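Local structure of choloylglycine hydrolase (Clostridium perfringens, 2RLC) at residues 59-64 against 131-136; 80-85 against 175-180; 86-91 against 139-144; 96-101 against 126-131. The protein hydrolyses the amide bond of glycine- and taurine-conjugated bile salts, releasing the amino acid and the free bile acid, and also works as an N-acyltransferase. One frame throughout, in Å; residues are numbered along the deposited sequence.

Contact 1: residues 59-64 against 131-136. With CHD (cholic acid), chain D.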
# COMPACT_ATOMS: atom_id res chain seq x y z
N ILE A 59 -15.72 -26.03 28.73
CA ILE A 59 -15.56 -27.14 29.65
C ILE A 59 -15.31 -28.40 28.83
O ILE A 59 -16.21 -28.92 28.16
CB ILE A 59 -16.78 -27.28 30.59
CG1 ILE A 59 -16.89 -26.05 31.50
CG2 ILE A 59 -16.68 -28.54 31.44
CD1 ILE A 59 -18.21 -25.93 32.23
N PHE A 60 -14.06 -28.85 28.85
CA PHE A 60 -13.64 -30.01 28.08
C PHE A 60 -13.27 -31.13 29.06
O PHE A 60 -12.29 -31.01 29.81
CB PHE A 60 -12.45 -29.65 27.19
CG PHE A 60 -12.25 -30.57 26.02
CD1 PHE A 60 -12.96 -30.38 24.83
CD2 PHE A 60 -11.35 -31.63 26.09
CE1 PHE A 60 -12.77 -31.23 23.75
CE2 PHE A 60 -11.15 -32.48 25.01
CZ PHE A 60 -11.87 -32.29 23.84
N ASP A 61 -14.07 -32.19 29.05
CA ASP A 61 -13.94 -33.31 29.99
C ASP A 61 -14.14 -32.86 31.44
O ASP A 61 -13.43 -33.31 32.35
CB ASP A 61 -12.60 -34.05 29.81
CG ASP A 61 -12.48 -34.73 28.45
OD1 ASP A 61 -12.96 -34.16 27.45
OD2 ASP A 61 -11.90 -35.83 28.39
N ASP A 62 -15.12 -31.98 31.64
CA ASP A 62 -15.43 -31.38 32.95
C ASP A 62 -14.35 -30.40 33.44
O ASP A 62 -14.49 -29.81 34.51
CB ASP A 62 -15.73 -32.46 34.00
CG ASP A 62 -16.69 -31.98 35.07
OD1 ASP A 62 -17.80 -31.53 34.72
OD2 ASP A 62 -16.33 -32.05 36.27
N TYR A 63 -13.30 -30.22 32.64
CA TYR A 63 -12.19 -29.33 32.98
C TYR A 63 -12.21 -28.04 32.16
O TYR A 63 -12.26 -28.08 30.93
CB TYR A 63 -10.85 -30.05 32.79
CG TYR A 63 -9.67 -29.31 33.39
CD1 TYR A 63 -9.40 -29.40 34.76
CD2 TYR A 63 -8.84 -28.52 32.60
CE1 TYR A 63 -8.32 -28.73 35.32
CE2 TYR A 63 -7.76 -27.83 33.16
CZ TYR A 63 -7.51 -27.95 34.52
OH TYR A 63 -6.44 -27.29 35.09
N PRO A 64 -12.16 -26.88 32.85
CA PRO A 64 -12.22 -25.58 32.17
C PRO A 64 -10.89 -25.15 31.55
O PRO A 64 -9.84 -25.27 32.18
CB PRO A 64 -12.64 -24.62 33.29
CG PRO A 64 -12.10 -25.24 34.54
CD PRO A 64 -12.04 -26.73 34.32
N PRO A 131 -1.34 -33.08 26.00
CA PRO A 131 -2.74 -33.09 25.59
C PRO A 131 -3.70 -32.91 26.77
O PRO A 131 -3.44 -33.42 27.87
CB PRO A 131 -2.93 -34.48 24.97
CG PRO A 131 -1.82 -35.31 25.54
CD PRO A 131 -0.67 -34.37 25.70
N ILE A 132 -4.79 -32.18 26.55
CA ILE A 132 -5.84 -31.99 27.55
C ILE A 132 -6.59 -33.31 27.77
O ILE A 132 -7.08 -33.58 28.87
CB ILE A 132 -6.83 -30.86 27.14
CG1 ILE A 132 -7.70 -30.44 28.33
CG2 ILE A 132 -7.67 -31.25 25.91
CD1 ILE A 132 -8.42 -29.11 28.16
N SER A 133 -6.66 -34.11 26.71
CA SER A 133 -7.29 -35.42 26.74
C SER A 133 -6.78 -36.22 25.54
O SER A 133 -6.48 -35.64 24.49
CB SER A 133 -8.81 -35.30 26.68
OG SER A 133 -9.44 -36.52 27.03
N GLU A 134 -6.69 -37.53 25.71
CA GLU A 134 -6.31 -38.46 24.63
C GLU A 134 -5.00 -38.06 23.95
O GLU A 134 -3.97 -37.90 24.62
CB GLU A 134 -7.46 -38.60 23.62
CG GLU A 134 -8.85 -38.72 24.26
CD GLU A 134 -9.95 -39.08 23.27
OE1 GLU A 134 -9.64 -39.52 22.15
OE2 GLU A 134 -11.14 -38.93 23.64
N ASN A 135 -5.04 -37.88 22.63
CA ASN A 135 -3.87 -37.50 21.85
C ASN A 135 -4.01 -36.11 21.24
O ASN A 135 -3.18 -35.69 20.43
CB ASN A 135 -3.63 -38.53 20.74
CG ASN A 135 -4.77 -38.58 19.72
OD1 ASN A 135 -5.94 -38.38 20.06
ND2 ASN A 135 -4.42 -38.86 18.47
N ILE A 136 -5.06 -35.40 21.65
CA ILE A 136 -5.47 -34.14 21.04
C ILE A 136 -4.38 -33.05 21.12
O ILE A 136 -3.96 -32.68 22.22
CB ILE A 136 -6.80 -33.61 21.64
CG1 ILE A 136 -7.87 -34.71 21.61
CG2 ILE A 136 -7.28 -32.40 20.87
CD1 ILE A 136 -9.03 -34.47 22.56
C1 CHD D . -10.74 -28.18 22.15
C2 CHD D . -10.15 -28.41 20.76
C3 CHD D . -8.96 -29.36 20.82
O3 CHD D . -8.36 -29.44 19.52
C4 CHD D . -7.93 -28.87 21.82
C5 CHD D . -8.50 -28.52 23.21
C6 CHD D . -7.38 -27.96 24.10
C7 CHD D . -7.02 -26.50 23.83
O7 CHD D . -6.18 -26.43 22.66
C8 CHD D . -8.24 -25.57 23.70
C9 CHD D . -9.34 -26.17 22.79
C10 CHD D . -9.75 -27.61 23.17
C11 CHD D . -10.54 -25.20 22.62
C12 CHD D . -10.12 -23.79 22.17
O12 CHD D . -9.68 -23.84 20.80
C13 CHD D . -9.04 -23.19 23.08
C14 CHD D . -7.88 -24.19 23.13
C15 CHD D . -6.69 -23.44 23.73
C16 CHD D . -6.96 -21.97 23.32
C17 CHD D . -8.27 -21.99 22.52
C18 CHD D . -9.63 -22.88 24.47
C19 CHD D . -10.47 -27.67 24.51
C20 CHD D . -8.96 -20.61 22.48
C21 CHD D . -10.23 -20.58 21.63
C22 CHD D . -8.02 -19.49 22.02
C23 CHD D . -7.34 -19.78 20.68
O25 CHD D . -7.26 -18.85 18.50
C24 CHD D . -7.43 -18.62 19.72
O26 CHD D . -7.66 -17.47 20.17

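Contact 2: residues 80-85 against 175-180. With GLY (glycine), chain E.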
# COMPACT_ATOMS: atom_id res chain seq x y z
N LEU A 80 -3.86 -15.91 22.27
CA LEU A 80 -4.05 -15.62 20.85
C LEU A 80 -3.24 -16.59 19.99
O LEU A 80 -2.18 -17.06 20.42
CB LEU A 80 -3.66 -14.16 20.53
CG LEU A 80 -4.54 -13.00 21.00
CD1 LEU A 80 -4.50 -12.78 22.51
CD2 LEU A 80 -4.14 -11.71 20.29
N ASN A 81 -3.74 -16.89 18.80
CA ASN A 81 -3.08 -17.81 17.87
C ASN A 81 -1.66 -17.36 17.54
O ASN A 81 -1.40 -16.17 17.34
CB ASN A 81 -3.90 -17.97 16.59
CG ASN A 81 -3.50 -19.20 15.78
OD1 ASN A 81 -3.28 -20.28 16.34
ND2 ASN A 81 -3.42 -19.04 14.47
N PHE A 82 -0.73 -18.32 17.51
CA PHE A 82 0.69 -18.02 17.29
C PHE A 82 1.35 -19.17 16.51
O PHE A 82 2.16 -19.92 17.07
CB PHE A 82 1.37 -17.78 18.65
CG PHE A 82 2.76 -17.21 18.56
CD1 PHE A 82 3.02 -16.05 17.83
CD2 PHE A 82 3.81 -17.82 19.25
CE1 PHE A 82 4.31 -15.52 17.77
CE2 PHE A 82 5.10 -17.29 19.19
CZ PHE A 82 5.35 -16.14 18.45
N PRO A 83 1.00 -19.32 15.22
CA PRO A 83 1.54 -20.44 14.44
C PRO A 83 2.98 -20.23 13.96
O PRO A 83 3.45 -19.09 13.90
CB PRO A 83 0.58 -20.50 13.24
CG PRO A 83 0.10 -19.10 13.06
CD PRO A 83 0.10 -18.47 14.42
N VAL A 84 3.65 -21.34 13.65
CA VAL A 84 5.00 -21.35 13.04
C VAL A 84 6.15 -21.02 14.00
O VAL A 84 7.09 -21.81 14.14
CB VAL A 84 5.09 -20.49 11.74
CG1 VAL A 84 6.51 -20.47 11.18
CG2 VAL A 84 4.11 -21.01 10.69
N TYR A 85 6.07 -19.86 14.66
CA TYR A 85 7.18 -19.38 15.49
C TYR A 85 7.18 -19.93 16.92
O TYR A 85 8.18 -19.82 17.63
CB TYR A 85 7.22 -17.85 15.51
CG TYR A 85 7.53 -17.24 14.16
CD1 TYR A 85 8.85 -17.02 13.76
CD2 TYR A 85 6.51 -16.89 13.28
CE1 TYR A 85 9.14 -16.47 12.51
CE2 TYR A 85 6.78 -16.34 12.03
CZ TYR A 85 8.10 -16.13 11.65
OH TYR A 85 8.37 -15.59 10.42
N SER A 175 1.43 -14.16 14.65
CA SER A 175 2.79 -14.25 14.13
C SER A 175 3.12 -13.11 13.16
O SER A 175 2.22 -12.59 12.49
CB SER A 175 3.01 -15.61 13.47
OG SER A 175 2.82 -16.64 14.41
N PRO A 176 4.41 -12.71 13.06
CA PRO A 176 5.60 -13.23 13.75
C PRO A 176 5.72 -12.81 15.22
O PRO A 176 4.74 -12.36 15.83
CB PRO A 176 6.77 -12.64 12.94
CG PRO A 176 6.14 -12.01 11.72
CD PRO A 176 4.77 -11.63 12.13
N THR A 177 6.92 -12.99 15.78
CA THR A 177 7.21 -12.68 17.18
C THR A 177 6.95 -11.21 17.52
O THR A 177 6.93 -10.35 16.63
CB THR A 177 8.67 -13.02 17.55
OG1 THR A 177 9.57 -12.24 16.74
CG2 THR A 177 8.95 -14.50 17.34
N PHE A 178 6.74 -10.93 18.80
CA PHE A 178 6.38 -9.59 19.25
C PHE A 178 7.38 -8.52 18.84
O PHE A 178 6.99 -7.45 18.37
CB PHE A 178 6.15 -9.56 20.77
CG PHE A 178 5.67 -8.23 21.27
CD1 PHE A 178 4.38 -7.79 20.98
CD2 PHE A 178 6.50 -7.41 22.03
CE1 PHE A 178 3.93 -6.56 21.44
CE2 PHE A 178 6.06 -6.18 22.50
CZ PHE A 178 4.77 -5.76 22.20
N ASP A 179 8.67 -8.82 18.99
CA ASP A 179 9.74 -7.89 18.62
C ASP A 179 9.75 -7.56 17.13
O ASP A 179 10.17 -6.47 16.74
CB ASP A 179 11.11 -8.41 19.07
CG ASP A 179 11.44 -9.77 18.49
OD1 ASP A 179 10.69 -10.74 18.74
OD2 ASP A 179 12.47 -9.88 17.78
N TRP A 180 9.28 -8.49 16.30
CA TRP A 180 9.12 -8.24 14.87
C TRP A 180 8.10 -7.13 14.62
O TRP A 180 8.37 -6.20 13.86
CB TRP A 180 8.71 -9.52 14.10
CG TRP A 180 8.71 -9.32 12.61
CD1 TRP A 180 9.72 -9.63 11.74
CD2 TRP A 180 7.66 -8.74 11.81
NE1 TRP A 180 9.37 -9.28 10.46
CE2 TRP A 180 8.11 -8.74 10.47
CE3 TRP A 180 6.39 -8.23 12.10
CZ2 TRP A 180 7.33 -8.24 9.42
CZ3 TRP A 180 5.61 -7.73 11.06
CH2 TRP A 180 6.09 -7.75 9.73
N GLY E . -6.05 -14.97 13.28
CA GLY E . -5.12 -16.05 13.58
C GLY E . -4.15 -16.28 12.45
O GLY E . -4.59 -16.32 11.28
OXT GLY E . -2.94 -16.43 12.73

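Contact 3: residues 86-91 against 139-144. With CHD (cholic acid), chain D.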
# COMPACT_ATOMS: atom_id res chain seq x y z
N VAL A 86 6.07 -20.54 17.32
CA VAL A 86 5.96 -21.15 18.64
C VAL A 86 6.69 -22.50 18.68
O VAL A 86 6.85 -23.16 17.64
CB VAL A 86 4.47 -21.31 19.07
CG1 VAL A 86 3.84 -22.56 18.45
CG2 VAL A 86 4.35 -21.34 20.59
N SER A 87 7.13 -22.90 19.87
CA SER A 87 7.75 -24.21 20.08
C SER A 87 7.66 -24.64 21.53
O SER A 87 8.37 -24.12 22.40
CB SER A 87 9.21 -24.20 19.63
OG SER A 87 9.80 -25.49 19.79
N TYR A 88 6.78 -25.61 21.79
CA TYR A 88 6.62 -26.17 23.13
C TYR A 88 7.49 -27.40 23.31
O TYR A 88 7.77 -28.11 22.34
CB TYR A 88 5.16 -26.54 23.39
CG TYR A 88 4.15 -25.46 23.09
CD1 TYR A 88 4.14 -24.27 23.82
CD2 TYR A 88 3.18 -25.64 22.10
CE1 TYR A 88 3.20 -23.27 23.56
CE2 TYR A 88 2.24 -24.65 21.83
CZ TYR A 88 2.26 -23.47 22.57
OH TYR A 88 1.33 -22.49 22.30
N SER A 89 7.90 -27.66 24.55
CA SER A 89 8.61 -28.90 24.88
C SER A 89 7.63 -30.07 24.84
O SER A 89 6.44 -29.90 25.11
CB SER A 89 9.27 -28.79 26.25
OG SER A 89 8.31 -28.74 27.29
N LYS A 90 8.14 -31.25 24.49
CA LYS A 90 7.33 -32.47 24.44
C LYS A 90 7.03 -33.00 25.84
O LYS A 90 5.92 -33.47 26.11
CB LYS A 90 8.02 -33.54 23.59
CG LYS A 90 8.03 -33.24 22.09
CD LYS A 90 8.91 -34.22 21.32
CE LYS A 90 10.39 -33.85 21.42
NZ LYS A 90 11.26 -34.83 20.71
N GLU A 91 8.02 -32.92 26.72
CA GLU A 91 7.87 -33.35 28.11
C GLU A 91 8.26 -32.23 29.07
O GLU A 91 8.82 -31.21 28.65
CB GLU A 91 8.72 -34.60 28.41
CG GLU A 91 8.43 -35.81 27.53
CD GLU A 91 9.35 -35.90 26.32
OE1 GLU A 91 10.09 -34.94 26.04
OE2 GLU A 91 9.32 -36.95 25.63
N THR A 139 -3.50 -25.99 20.67
CA THR A 139 -3.45 -24.84 19.78
C THR A 139 -2.13 -24.09 19.97
O THR A 139 -1.64 -23.95 21.10
CB THR A 139 -4.63 -23.87 20.04
OG1 THR A 139 -5.84 -24.61 20.22
CG2 THR A 139 -4.81 -22.90 18.87
N THR A 140 -1.54 -23.64 18.86
CA THR A 140 -0.35 -22.80 18.89
C THR A 140 -0.73 -21.41 19.43
O THR A 140 -1.55 -20.72 18.83
CB THR A 140 0.29 -22.67 17.49
OG1 THR A 140 -0.67 -22.12 16.57
CG2 THR A 140 0.77 -24.03 16.99
N LEU A 141 -0.14 -21.03 20.56
CA LEU A 141 -0.57 -19.83 21.28
C LEU A 141 0.57 -18.94 21.77
O LEU A 141 1.68 -19.40 22.02
CB LEU A 141 -1.44 -20.21 22.48
CG LEU A 141 -2.78 -20.91 22.29
CD1 LEU A 141 -3.31 -21.37 23.63
CD2 LEU A 141 -3.78 -20.00 21.59
N HIS A 142 0.25 -17.66 21.90
CA HIS A 142 0.99 -16.73 22.74
C HIS A 142 -0.01 -15.90 23.54
O HIS A 142 -1.20 -15.86 23.20
CB HIS A 142 2.00 -15.89 21.93
CG HIS A 142 1.38 -14.90 20.99
ND1 HIS A 142 0.12 -15.04 20.46
CD2 HIS A 142 1.89 -13.77 20.44
CE1 HIS A 142 -0.14 -14.03 19.65
NE2 HIS A 142 0.92 -13.24 19.62
N TRP A 143 0.46 -15.28 24.62
CA TRP A 143 -0.45 -14.66 25.58
C TRP A 143 -0.12 -13.21 25.85
O TRP A 143 1.04 -12.81 25.85
CB TRP A 143 -0.46 -15.43 26.90
CG TRP A 143 -0.95 -16.84 26.78
CD1 TRP A 143 -2.22 -17.29 27.02
CD2 TRP A 143 -0.19 -17.99 26.38
NE1 TRP A 143 -2.29 -18.65 26.80
CE2 TRP A 143 -1.06 -19.10 26.41
CE3 TRP A 143 1.15 -18.19 26.02
CZ2 TRP A 143 -0.64 -20.40 26.08
CZ3 TRP A 143 1.57 -19.48 25.69
CH2 TRP A 143 0.68 -20.56 25.72
N MSE A 144 -1.17 -12.42 26.08
CA MSE A 144 -1.02 -11.07 26.58
C MSE A 144 -1.61 -11.00 27.98
O MSE A 144 -2.72 -11.48 28.22
CB MSE A 144 -1.70 -10.05 25.66
CG MSE A 144 -1.45 -8.61 26.05
SE MSE A 144 -2.10 -7.37 24.70
CE MSE A 144 -2.08 -5.74 25.74
C1 CHD D . -10.74 -28.18 22.15
C2 CHD D . -10.15 -28.41 20.76
C3 CHD D . -8.96 -29.36 20.82
O3 CHD D . -8.36 -29.44 19.52
C4 CHD D . -7.93 -28.87 21.82
C5 CHD D . -8.50 -28.52 23.21
C6 CHD D . -7.38 -27.96 24.10
C7 CHD D . -7.02 -26.50 23.83
O7 CHD D . -6.18 -26.43 22.66
C8 CHD D . -8.24 -25.57 23.70
C9 CHD D . -9.34 -26.17 22.79
C10 CHD D . -9.75 -27.61 23.17
C11 CHD D . -10.54 -25.20 22.62
C12 CHD D . -10.12 -23.79 22.17
O12 CHD D . -9.68 -23.84 20.80
C13 CHD D . -9.04 -23.19 23.08
C14 CHD D . -7.88 -24.19 23.13
C15 CHD D . -6.69 -23.44 23.73
C16 CHD D . -6.96 -21.97 23.32
C17 CHD D . -8.27 -21.99 22.52
C18 CHD D . -9.63 -22.88 24.47
C19 CHD D . -10.47 -27.67 24.51
C20 CHD D . -8.96 -20.61 22.48
C21 CHD D . -10.23 -20.58 21.63
C22 CHD D . -8.02 -19.49 22.02
C23 CHD D . -7.34 -19.78 20.68
O25 CHD D . -7.26 -18.85 18.50
C24 CHD D . -7.43 -18.62 19.72
O26 CHD D . -7.66 -17.47 20.17

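Contact 4: residues 96-101 against 126-131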
# COMPACT_ATOMS: atom_id res chain seq x y z
N LYS A 96 12.32 -26.69 36.03
CA LYS A 96 11.47 -25.59 35.58
C LYS A 96 10.01 -25.78 36.02
O LYS A 96 9.57 -26.91 36.27
CB LYS A 96 11.55 -25.43 34.06
CG LYS A 96 12.85 -24.82 33.57
CD LYS A 96 12.79 -24.52 32.08
CE LYS A 96 14.08 -23.89 31.58
NZ LYS A 96 14.29 -22.51 32.12
N THR A 97 9.28 -24.67 36.11
CA THR A 97 7.85 -24.70 36.36
C THR A 97 7.14 -25.05 35.05
O THR A 97 7.02 -24.22 34.15
CB THR A 97 7.33 -23.34 36.89
OG1 THR A 97 8.15 -22.91 37.98
CG2 THR A 97 5.88 -23.46 37.36
N ASN A 98 6.69 -26.30 34.94
CA ASN A 98 6.11 -26.81 33.70
C ASN A 98 4.60 -26.66 33.64
O ASN A 98 3.87 -27.22 34.46
CB ASN A 98 6.54 -28.26 33.47
CG ASN A 98 8.04 -28.39 33.24
OD1 ASN A 98 8.55 -28.00 32.20
ND2 ASN A 98 8.74 -28.95 34.23
N ILE A 99 4.14 -25.90 32.65
CA ILE A 99 2.72 -25.58 32.49
C ILE A 99 2.21 -26.10 31.14
O ILE A 99 2.75 -25.73 30.10
CB ILE A 99 2.46 -24.05 32.59
CG1 ILE A 99 3.19 -23.45 33.80
CG2 ILE A 99 0.96 -23.76 32.65
CD1 ILE A 99 3.63 -22.02 33.59
N PRO A 100 1.18 -26.96 31.16
CA PRO A 100 0.58 -27.42 29.91
C PRO A 100 -0.07 -26.27 29.14
O PRO A 100 -0.69 -25.40 29.76
CB PRO A 100 -0.47 -28.43 30.37
CG PRO A 100 -0.07 -28.81 31.76
CD PRO A 100 0.54 -27.58 32.34
N VAL A 101 0.08 -26.28 27.82
CA VAL A 101 -0.44 -25.22 26.94
C VAL A 101 -1.89 -24.84 27.27
O VAL A 101 -2.19 -23.66 27.51
CB VAL A 101 -0.34 -25.61 25.44
CG1 VAL A 101 -0.89 -24.50 24.55
CG2 VAL A 101 1.10 -25.93 25.06
N ASN A 126 8.15 -23.01 31.87
CA ASN A 126 8.24 -23.69 30.59
C ASN A 126 6.87 -24.21 30.19
O ASN A 126 6.19 -24.85 30.99
CB ASN A 126 9.24 -24.85 30.67
CG ASN A 126 9.37 -25.61 29.35
OD1 ASN A 126 9.03 -26.79 29.27
ND2 ASN A 126 9.87 -24.93 28.33
N ILE A 127 6.46 -23.91 28.96
CA ILE A 127 5.16 -24.34 28.46
C ILE A 127 5.30 -25.64 27.68
O ILE A 127 6.05 -25.73 26.71
CB ILE A 127 4.47 -23.23 27.63
CG1 ILE A 127 4.48 -21.91 28.40
CG2 ILE A 127 3.04 -23.63 27.28
CD1 ILE A 127 4.13 -20.69 27.58
N VAL A 128 4.56 -26.66 28.13
CA VAL A 128 4.71 -28.03 27.62
C VAL A 128 3.49 -28.46 26.79
O VAL A 128 2.35 -28.19 27.16
CB VAL A 128 4.93 -29.04 28.77
CG1 VAL A 128 5.38 -30.39 28.22
CG2 VAL A 128 5.97 -28.53 29.76
N ASP A 129 3.76 -29.12 25.67
CA ASP A 129 2.72 -29.65 24.79
C ASP A 129 2.19 -30.99 25.32
O ASP A 129 2.52 -32.06 24.81
CB ASP A 129 3.25 -29.80 23.36
CG ASP A 129 2.15 -30.05 22.34
OD1 ASP A 129 0.96 -29.93 22.68
OD2 ASP A 129 2.50 -30.36 21.18
N ILE A 130 1.37 -30.90 26.37
CA ILE A 130 0.69 -32.06 26.95
C ILE A 130 -0.79 -31.99 26.56
O ILE A 130 -1.42 -30.95 26.75
CB ILE A 130 0.83 -32.08 28.50
CG1 ILE A 130 2.30 -32.16 28.93
CG2 ILE A 130 0.00 -33.21 29.14
CD1 ILE A 130 3.07 -33.39 28.41
N PRO A 131 -1.34 -33.08 26.00
CA PRO A 131 -2.74 -33.09 25.59
C PRO A 131 -3.70 -32.91 26.77
O PRO A 131 -3.44 -33.42 27.87
CB PRO A 131 -2.93 -34.48 24.97
CG PRO A 131 -1.82 -35.31 25.54
CD PRO A 131 -0.67 -34.37 25.70

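Contact 1: residues 59-64 against 131-136
Phe60 reaches from the end of one beta strand toward the loop at Ile132, Ser133 and Ile136, and its side chain meets both that loop and the bound cholic acid. Close to the backbone, Phe60 CB lies 3.9 Å from the angular methyl C19 of the steroid and also comes near Ile132 CD1. With CG anti to the backbone N (chi1 -159°), the ring is carried out toward the loop, and cholic acid and Ile132 both approach it from the same side of its plane. Phe60 CD1 touches C19 of the ligand obliquely at 3.7 Å and CE1 approaches C1 of the A ring; along the other limb of the ring, Phe60 CD2 is 3.7 Å from Ile132 CG2, also oblique, and that methyl touches the steroid at C6. Farther out, CE2 passes Ser133 CB, and at the tip Phe60 CZ meets Ile136 CD1 at 3.8 Å, a methyl that sits at the ring edge near its plane. Ile136 also bends its other branch to the ligand, placing CG2 3.4 Å from the 3-hydroxyl oxygen O3.

A single polar bond runs beside this apolar cluster: Ser133 OG donates to Asp61 OD2 at 2.9 Å, approaching from above the carboxylate plane. It joins the type I' turn from Phe60 to Tyr63 to the type II' turn from Ser133 to Ile136. Paired through N and O, Phe60 and Tyr63 close a beta hairpin with a two-residue loop, whose first loop residue, Asp61, bonds to Ser133 while Phe60 forms part of the pocket wall around the A-ring end of cholate.

Contact 2: residues 80-85 against 175-180
Ser175 packs its CB against Tyr85 and sends its hydroxyl to the turn at Pro83. Its OG, turned anti to the carbonyl carbon (chi1 -61°), donates to Pro83 O at 2.6 Å, in the carbonyl plane and on a lone pair; Tyr85 N is a second donor to the same oxygen. Ser175 CB lies at the edge of the Tyr85 ring, 3.7 Å from CD2. Over one face of that ring comes Pro176, which follows a cis peptide: its CB is 4.2 Å from the ring centroid and 26° off the normal, a CH-pi contact between side chains that lie side by side.

The Phe82 ring lies beside Ser175 and Thr177. Its CD1 is 3.5 Å from Ser175 OG, Pro176 O meets the ring edge in plane at CE1, and CZ touches Thr177 CG2 at 4.1 Å. Just before Phe82, Asn81 ND2 makes a weak hydrogen bond of 3.2 Å to the carboxylate oxygen OXT of the product glycine.

Phe82 also stacks on His142 of strand 141-146, while Thr177 is the N-cap of helix 178-185. The contact thus joins the end of strand 76-81 to the start of that helix, where Trp180 stacks on Trp180 of the second subunit and Leu209 of the third subunit packs on Tyr85 and Pro176.

Contact 3: residues 86-91 against 139-144
The Tyr88 ring points its hydroxyl end at the backbone where strand 141-146 begins, with Leu141 N and Thr140 CA at its edge, near the ring plane. Leu141 N donates to Tyr88 OH at 2.7 Å, with an N-H...O angle of 149°. The second flat group, the Trp143 indole, carries Leu141 CB on one face, 3.7 Å above its plane and offset toward the rim. Its outer corner CH2 reaches the Tyr88 oxygen obliquely, 4.0 Å from OH, and an apolar contact with CE1 continues along the tyrosine ring. CG of Tyr88 stands anti to the carbonyl carbon (chi1 -51°), which brings the phenol across to the strand.

Strand 141-146 runs antiparallel to strand 76-81 in one of the large sheets of this Ntn-hydrolase fold, and the 86-91 segment, which has no regular structure, leads away from the latter strand and sends Val86 and Tyr88 back against the start of the former. Val86 packs on Thr140, the side chains crossing at an oblique angle: Val86 CG1 sits 3.7 Å from Thr140 CB, while CG2 approaches Leu141 O.

The approach to this strand and its first residue line the bile-acid pocket. Thr139 OG1 is hydrogen-bonded to the 7-hydroxyl O7 of cholic acid at 3.1 Å, and Thr139 N adds a weak bond to that oxygen. Leu141 spreads its two methyls along the ligand, CD1 on the D ring at C16 and CD2 3.7 Å from the side-chain carbon C23.

Contact 4: residues 96-101 against 126-131
Asn98, Ile99 and Pro100 pair in parallel with Asn126, Ile127 and Val128, the short strand axes approaching to 4.5 Å at an angle of 37°. Four backbone bonds alternate between the strands: Asn126 N to Thr97 O, Ile99 N to Asn126 O (2.8 Å, the straightest at 171°), Val128 N to Ile99 O, and Val101 N to Val128 O. The last oxygen also takes a weak bond from Ile130 N in the inverse gamma turn centred on Asp129.

On the face bearing Asn98 and Val128, Val128 CG2 lies 3.8 Å from Asn98 CB, and Asn98 OD1 is held by Ile93 N. Lys96 lays its aliphatic chain across Asn126, its CD 3.8 Å from Asn126 CB. On the same face, Pro100 CB meets Ile130 CB at 4.3 Å, past the end of strand 125-128. Val101 CG2, anti to its carbonyl carbon, turns back to Ile127 CG2 at 3.7 Å, the two side chains crossing at about a right angle.

Helices 104-111 and 115-122 connect these parallel strands. Ile99 and Ile127 both pack on Phe104, Ile127 goes on to Trp143, and Val101 touches Leu141, so the face bearing Ile99 and Ile127 packs on both helix 104-111 and strand 141-146 of the larger sheet.

In the fold
From the N terminus, the chain leaves the hairpin at 59-64, follows strand 76-81 into 80-85, continues through 86-91 and enters strand 97-100. Contact 4 closes the innermost loop, around two helices, when 126-131 returns beside that strand. The chain then reaches 131-136 and closes contact 1, with Pro131 shared by both. Segment 139-144 closes contact 3, and 175-180 closes contact 2 last. Contact 4 therefore lies within all three other loops and contact 3 within contact 2, whereas contact 1 crosses both 2 and 3. Contacts 2 and 3 meet through neighbouring strands, contacts 3 and 4 touch directly, and contacts 1 and 3 both reach cholic acid.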